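Local coordinates for transcription inhibitor protein Gfh1 (Thermus thermophilus, PDB 2F23), which inhibits all catalytic activities of RNA polymerase by partly occluding its substrate-binding site and preventing NTP binding, at residues G131-S139 with E148-G156. Residues are numbered along the deposited sequence; the frame is centred on the assembly and turned at random.
Sequences GHRVGDVLS and EFRVVAIHG
L138 and F149 exchange both their backbone hydrogen bonds (N to O, 2.8 Å each way) near the open end of an antiparallel beta hairpin, and V151 N extends the pairing to D136 O before G135 N donates to V151 O at 2.8 Å. The hairpin, strands 137-142 and 145-155, closes one side of the mixed sheet in the FKBP-like C-terminal domain of this GreA/GreB relative; strand 88-92 flanks the longer strand on its other side, where V152 and A153 form a classic beta bulge opposite E90. Ahead of the short strand the chain folds through a type II turn from R133 to D136, and V151 points into this turn, its CB 3.4 Å from R133 O. V134 lies across the bulge: with CG1 anti to the backbone N (chi1 171°), that methyl reaches V152 O at 3.4 Å while CG2 rests over A153 CA and near I154 CG1. Replacing V134 by alanine removes both methyls, which is likely to leave a gap over the bulge and I154 CG1 without that neighbour. Farther along, I154 extends CD1 to H132 O, and L138 CD1 meets V151 CG2 on the face that also bears F149. On the opposite face, V137 CG1 lies against E148 CG at 3.7 Å, beneath helix 9-37; E148 OE2 hydrogen-bonds with Q18 NE2, whereas R150 forms a salt bridge with E92. The approach to the hairpin is held by D136, whose OD1 bonds T8 and whose OD2 accepts two donors from opposite faces of the carboxylate: R133 N in a nearly straight bond (178°), and H132 ND1, with OD2 lying in the plane of the imidazole, over one face of which L138 CD2 sits 3.4 Å above the centre.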
ATOM      1  N   GLY A 131      16.532  -6.036   3.663  1.00  8.22           N
ATOM      2  CA  GLY A 131      17.107  -5.915   2.338  1.00  8.19           C
ATOM      3  C   GLY A 131      16.458  -4.941   1.379  1.00  7.40           C
ATOM      4  O   GLY A 131      16.891  -4.831   0.228  1.00 10.54           O
ATOM      5  N   HIS A 132      15.433  -4.231   1.833  1.00  6.95           N
ATOM      6  CA  HIS A 132      14.754  -3.285   0.962  1.00  6.59           C
ATOM      7  C   HIS A 132      15.261  -1.865   1.122  1.00  7.87           C
ATOM      8  O   HIS A 132      15.926  -1.539   2.106  1.00  6.29           O
ATOM      9  CB  HIS A 132      13.247  -3.378   1.172  1.00  7.52           C
ATOM     10  CG  HIS A 132      12.662  -4.635   0.614  1.00  8.78           C
ATOM     11  ND1 HIS A 132      12.594  -4.880  -0.741  1.00 14.69           N
ATOM     12  CD2 HIS A 132      12.192  -5.750   1.222  1.00 13.78           C
ATOM     13  CE1 HIS A 132      12.109  -6.092  -0.943  1.00 16.01           C
ATOM     14  NE2 HIS A 132      11.858  -6.642   0.230  1.00 17.48           N
ATOM     15  N   ARG A 133      14.950  -1.032   0.136  1.00  7.58           N
ATOM     16  CA  ARG A 133      15.423   0.348   0.116  1.00  6.30           C
ATOM     17  C   ARG A 133      14.311   1.366  -0.047  1.00  7.65           C
ATOM     18  O   ARG A 133      13.162   1.014  -0.297  1.00  7.65           O
ATOM     19  CB  ARG A 133      16.421   0.513  -1.034  1.00  7.23           C
ATOM     20  CG  ARG A 133      17.651  -0.371  -0.906  1.00  6.89           C
ATOM     21  CD  ARG A 133      18.518  -0.302  -2.153  1.00  9.82           C
ATOM     22  NE  ARG A 133      19.705  -1.147  -2.024  1.00 10.46           N
ATOM     23  CZ  ARG A 133      20.836  -0.772  -1.435  1.00 12.39           C
ATOM     24  NH1 ARG A 133      20.955   0.442  -0.915  1.00 12.76           N
ATOM     25  NH2 ARG A 133      21.852  -1.622  -1.364  1.00 13.16           N
ATOM     26  N   VAL A 134      14.665   2.640   0.105  1.00  6.82           N
ATOM     27  CA  VAL A 134      13.706   3.721  -0.065  1.00  7.22           C
ATOM     28  C   VAL A 134      13.147   3.626  -1.479  1.00  7.50           C
ATOM     29  O   VAL A 134      13.896   3.463  -2.445  1.00  8.51           O
ATOM     30  CB  VAL A 134      14.393   5.093   0.130  1.00  7.16           C
ATOM     31  CG1 VAL A 134      13.459   6.221  -0.269  1.00  9.65           C
ATOM     32  CG2 VAL A 134      14.807   5.249   1.590  1.00  7.87           C
ATOM     33  N   GLY A 135      11.828   3.699  -1.598  1.00  7.20           N
ATOM     34  CA  GLY A 135      11.218   3.621  -2.912  1.00  6.17           C
ATOM     35  C   GLY A 135      10.563   2.278  -3.166  1.00  6.92           C
ATOM     36  O   GLY A 135       9.731   2.158  -4.067  1.00  7.49           O
ATOM     37  N   ASP A 136      10.940   1.260  -2.396  1.00  7.12           N
ATOM     38  CA  ASP A 136      10.334  -0.055  -2.569  1.00  6.66           C
ATOM     39  C   ASP A 136       8.911  -0.038  -2.018  1.00  8.02           C
ATOM     40  O   ASP A 136       8.591   0.733  -1.109  1.00  9.05           O
ATOM     41  CB  ASP A 136      11.141  -1.149  -1.848  1.00  6.63           C
ATOM     42  CG  ASP A 136      12.380  -1.573  -2.617  1.00  8.91           C
ATOM     43  OD1 ASP A 136      12.378  -1.473  -3.863  1.00 10.81           O
ATOM     44  OD2 ASP A 136      13.349  -2.032  -1.979  1.00  8.91           O
ATOM     45  N   VAL A 137       8.061  -0.899  -2.575  1.00  8.94           N
ATOM     46  CA  VAL A 137       6.670  -1.012  -2.155  1.00  9.31           C
ATOM     47  C   VAL A 137       6.474  -2.445  -1.668  1.00  8.91           C
ATOM     48  O   VAL A 137       6.752  -3.399  -2.389  1.00 10.79           O
ATOM     49  CB  VAL A 137       5.729  -0.688  -3.326  1.00  8.56           C
ATOM     50  CG1 VAL A 137       4.282  -0.938  -2.934  1.00  9.88           C
ATOM     51  CG2 VAL A 137       5.913   0.767  -3.720  1.00  8.50           C
ATOM     52  N   LEU A 138       5.996  -2.575  -0.436  1.00  8.73           N
ATOM     53  CA  LEU A 138       5.830  -3.876   0.195  1.00 11.03           C
ATOM     54  C   LEU A 138       4.456  -4.096   0.800  1.00 10.62           C
ATOM     55  O   LEU A 138       3.795  -3.154   1.221  1.00 10.09           O
ATOM     56  CB  LEU A 138       6.868  -4.016   1.310  1.00 13.15           C
ATOM     57  CG  LEU A 138       8.293  -3.578   0.956  1.00 16.00           C
ATOM     58  CD1 LEU A 138       9.092  -3.289   2.224  1.00 18.74           C
ATOM     59  CD2 LEU A 138       8.950  -4.655   0.117  1.00 17.15           C
ATOM     60  N   SER A 139       4.032  -5.356   0.829  1.00 11.68           N
ATOM     61  CA  SER A 139       2.768  -5.717   1.460  1.00 13.92           C
ATOM     62  C   SER A 139       3.224  -6.296   2.798  1.00 14.07           C
ATOM     63  O   SER A 139       3.958  -7.287   2.834  1.00 17.27           O
ATOM     64  CB  SER A 139       2.024  -6.769   0.637  1.00 16.66           C
ATOM     65  OG  SER A 139       1.536  -6.210  -0.573  1.00 22.51           O
ATOM     66  N   GLU A 148      -0.299  -2.264   2.407  1.00 13.90           N
ATOM     67  CA  GLU A 148       0.772  -1.969   1.463  1.00 12.96           C
ATOM     68  C   GLU A 148       1.452  -0.665   1.866  1.00 12.02           C
ATOM     69  O   GLU A 148       0.783   0.324   2.158  1.00 11.99           O
ATOM     70  CB  GLU A 148       0.205  -1.860   0.045  1.00 16.07           C
ATOM     71  CG  GLU A 148       1.193  -1.361  -0.996  1.00 17.00           C
ATOM     72  CD  GLU A 148       0.653  -1.456  -2.415  1.00 18.93           C
ATOM     73  OE1 GLU A 148       0.917  -2.471  -3.093  1.00 22.35           O
ATOM     74  OE2 GLU A 148      -0.041  -0.518  -2.846  1.00 22.04           O
ATOM     75  N   PHE A 149       2.782  -0.671   1.895  1.00  9.71           N
ATOM     76  CA  PHE A 149       3.543   0.517   2.271  1.00 10.50           C
ATOM     77  C   PHE A 149       4.710   0.801   1.349  1.00 10.28           C
ATOM     78  O   PHE A 149       5.353  -0.112   0.840  1.00 10.50           O
ATOM     79  CB  PHE A 149       4.127   0.382   3.681  1.00  9.52           C
ATOM     80  CG  PHE A 149       3.107   0.375   4.773  1.00 13.75           C
ATOM     81  CD1 PHE A 149       2.631  -0.828   5.287  1.00 17.11           C
ATOM     82  CD2 PHE A 149       2.631   1.568   5.302  1.00 14.55           C
ATOM     83  CE1 PHE A 149       1.694  -0.840   6.314  1.00 19.00           C
ATOM     84  CE2 PHE A 149       1.692   1.566   6.331  1.00 16.84           C
ATOM     85  CZ  PHE A 149       1.225   0.358   6.837  1.00 18.02           C
ATOM     86  N   ARG A 150       4.985   2.083   1.157  1.00  9.82           N
ATOM     87  CA  ARG A 150       6.120   2.516   0.353  1.00  9.15           C
ATOM     88  C   ARG A 150       7.171   2.918   1.377  1.00  9.84           C
ATOM     89  O   ARG A 150       6.847   3.559   2.377  1.00 10.23           O
ATOM     90  CB  ARG A 150       5.742   3.728  -0.500  1.00 10.22           C
ATOM     91  CG  ARG A 150       6.898   4.339  -1.277  1.00 10.74           C
ATOM     92  CD  ARG A 150       6.387   5.411  -2.227  1.00 11.91           C
ATOM     93  NE  ARG A 150       5.758   6.513  -1.509  1.00 15.66           N
ATOM     94  CZ  ARG A 150       6.408   7.586  -1.068  1.00 16.60           C
ATOM     95  NH1 ARG A 150       7.712   7.705  -1.272  1.00 20.05           N
ATOM     96  NH2 ARG A 150       5.750   8.539  -0.423  1.00 17.89           N
ATOM     97  N   VAL A 151       8.418   2.519   1.150  1.00  7.52           N
ATOM     98  CA  VAL A 151       9.503   2.872   2.061  1.00  6.86           C
ATOM     99  C   VAL A 151       9.908   4.308   1.753  1.00  7.79           C
ATOM    100  O   VAL A 151      10.369   4.608   0.658  1.00  6.82           O
ATOM    101  CB  VAL A 151      10.720   1.943   1.868  1.00  6.99           C
ATOM    102  CG1 VAL A 151      11.839   2.343   2.818  1.00  7.36           C
ATOM    103  CG2 VAL A 151      10.304   0.499   2.114  1.00  8.42           C
ATOM    104  N   VAL A 152       9.725   5.195   2.729  1.00  9.09           N
ATOM    105  CA  VAL A 152      10.037   6.608   2.548  1.00 10.12           C
ATOM    106  C   VAL A 152      11.421   7.018   3.036  1.00  9.89           C
ATOM    107  O   VAL A 152      12.077   7.867   2.421  1.00 11.60           O
ATOM    108  CB  VAL A 152       8.974   7.478   3.254  1.00 12.41           C
ATOM    109  CG1 VAL A 152       9.339   8.952   3.162  1.00 14.00           C
ATOM    110  CG2 VAL A 152       7.616   7.232   2.614  1.00 12.03           C
ATOM    111  N   ALA A 153      11.865   6.416   4.133  1.00  8.39           N
ATOM    112  CA  ALA A 153      13.166   6.739   4.702  1.00  8.88           C
ATOM    113  C   ALA A 153      13.708   5.582   5.530  1.00  7.97           C
ATOM    114  O   ALA A 153      12.944   4.789   6.083  1.00  8.20           O
ATOM    115  CB  ALA A 153      13.052   7.991   5.576  1.00  8.33           C
ATOM    116  N   ILE A 154      15.033   5.492   5.603  1.00  8.20           N
ATOM    117  CA  ILE A 154      15.713   4.458   6.381  1.00  7.55           C
ATOM    118  C   ILE A 154      16.887   5.134   7.075  1.00  9.06           C
ATOM    119  O   ILE A 154      17.678   5.819   6.427  1.00 12.24           O
ATOM    120  CB  ILE A 154      16.281   3.334   5.482  1.00  7.08           C
ATOM    121  CG1 ILE A 154      15.153   2.665   4.699  1.00  7.45           C
ATOM    122  CG2 ILE A 154      17.029   2.305   6.344  1.00  8.19           C
ATOM    123  CD1 ILE A 154      15.653   1.751   3.599  1.00  9.76           C
ATOM    124  N   HIS A 155      16.999   4.959   8.384  1.00 10.78           N
ATOM    125  CA  HIS A 155      18.108   5.561   9.111  1.00 13.21           C
ATOM    126  C   HIS A 155      18.379   4.846  10.420  1.00 15.75           C
ATOM    127  O   HIS A 155      17.682   3.900  10.781  1.00 15.61           O
ATOM    128  CB  HIS A 155      17.840   7.043   9.387  1.00 15.74           C
ATOM    129  CG  HIS A 155      16.530   7.308  10.058  1.00 16.61           C
ATOM    130  ND1 HIS A 155      15.378   7.590   9.355  1.00 20.86           N
ATOM    131  CD2 HIS A 155      16.185   7.321  11.366  1.00 17.92           C
ATOM    132  CE1 HIS A 155      14.380   7.767  10.202  1.00 19.65           C
ATOM    133  NE2 HIS A 155      14.843   7.609  11.429  1.00 19.04           N
ATOM    134  N   GLY A 156      19.407   5.304  11.125  1.00 17.90           N
ATOM    135  CA  GLY A 156      19.750   4.699  12.398  1.00 19.39           C
ATOM    136  C   GLY A 156      18.884   5.256  13.511  1.00 21.82           C
ATOM    137  O   GLY A 156      18.068   6.159  13.232  1.00 22.70           O
ATOM    138  OXT GLY A 156      19.018   4.791  14.663  1.00 24.86           O
TER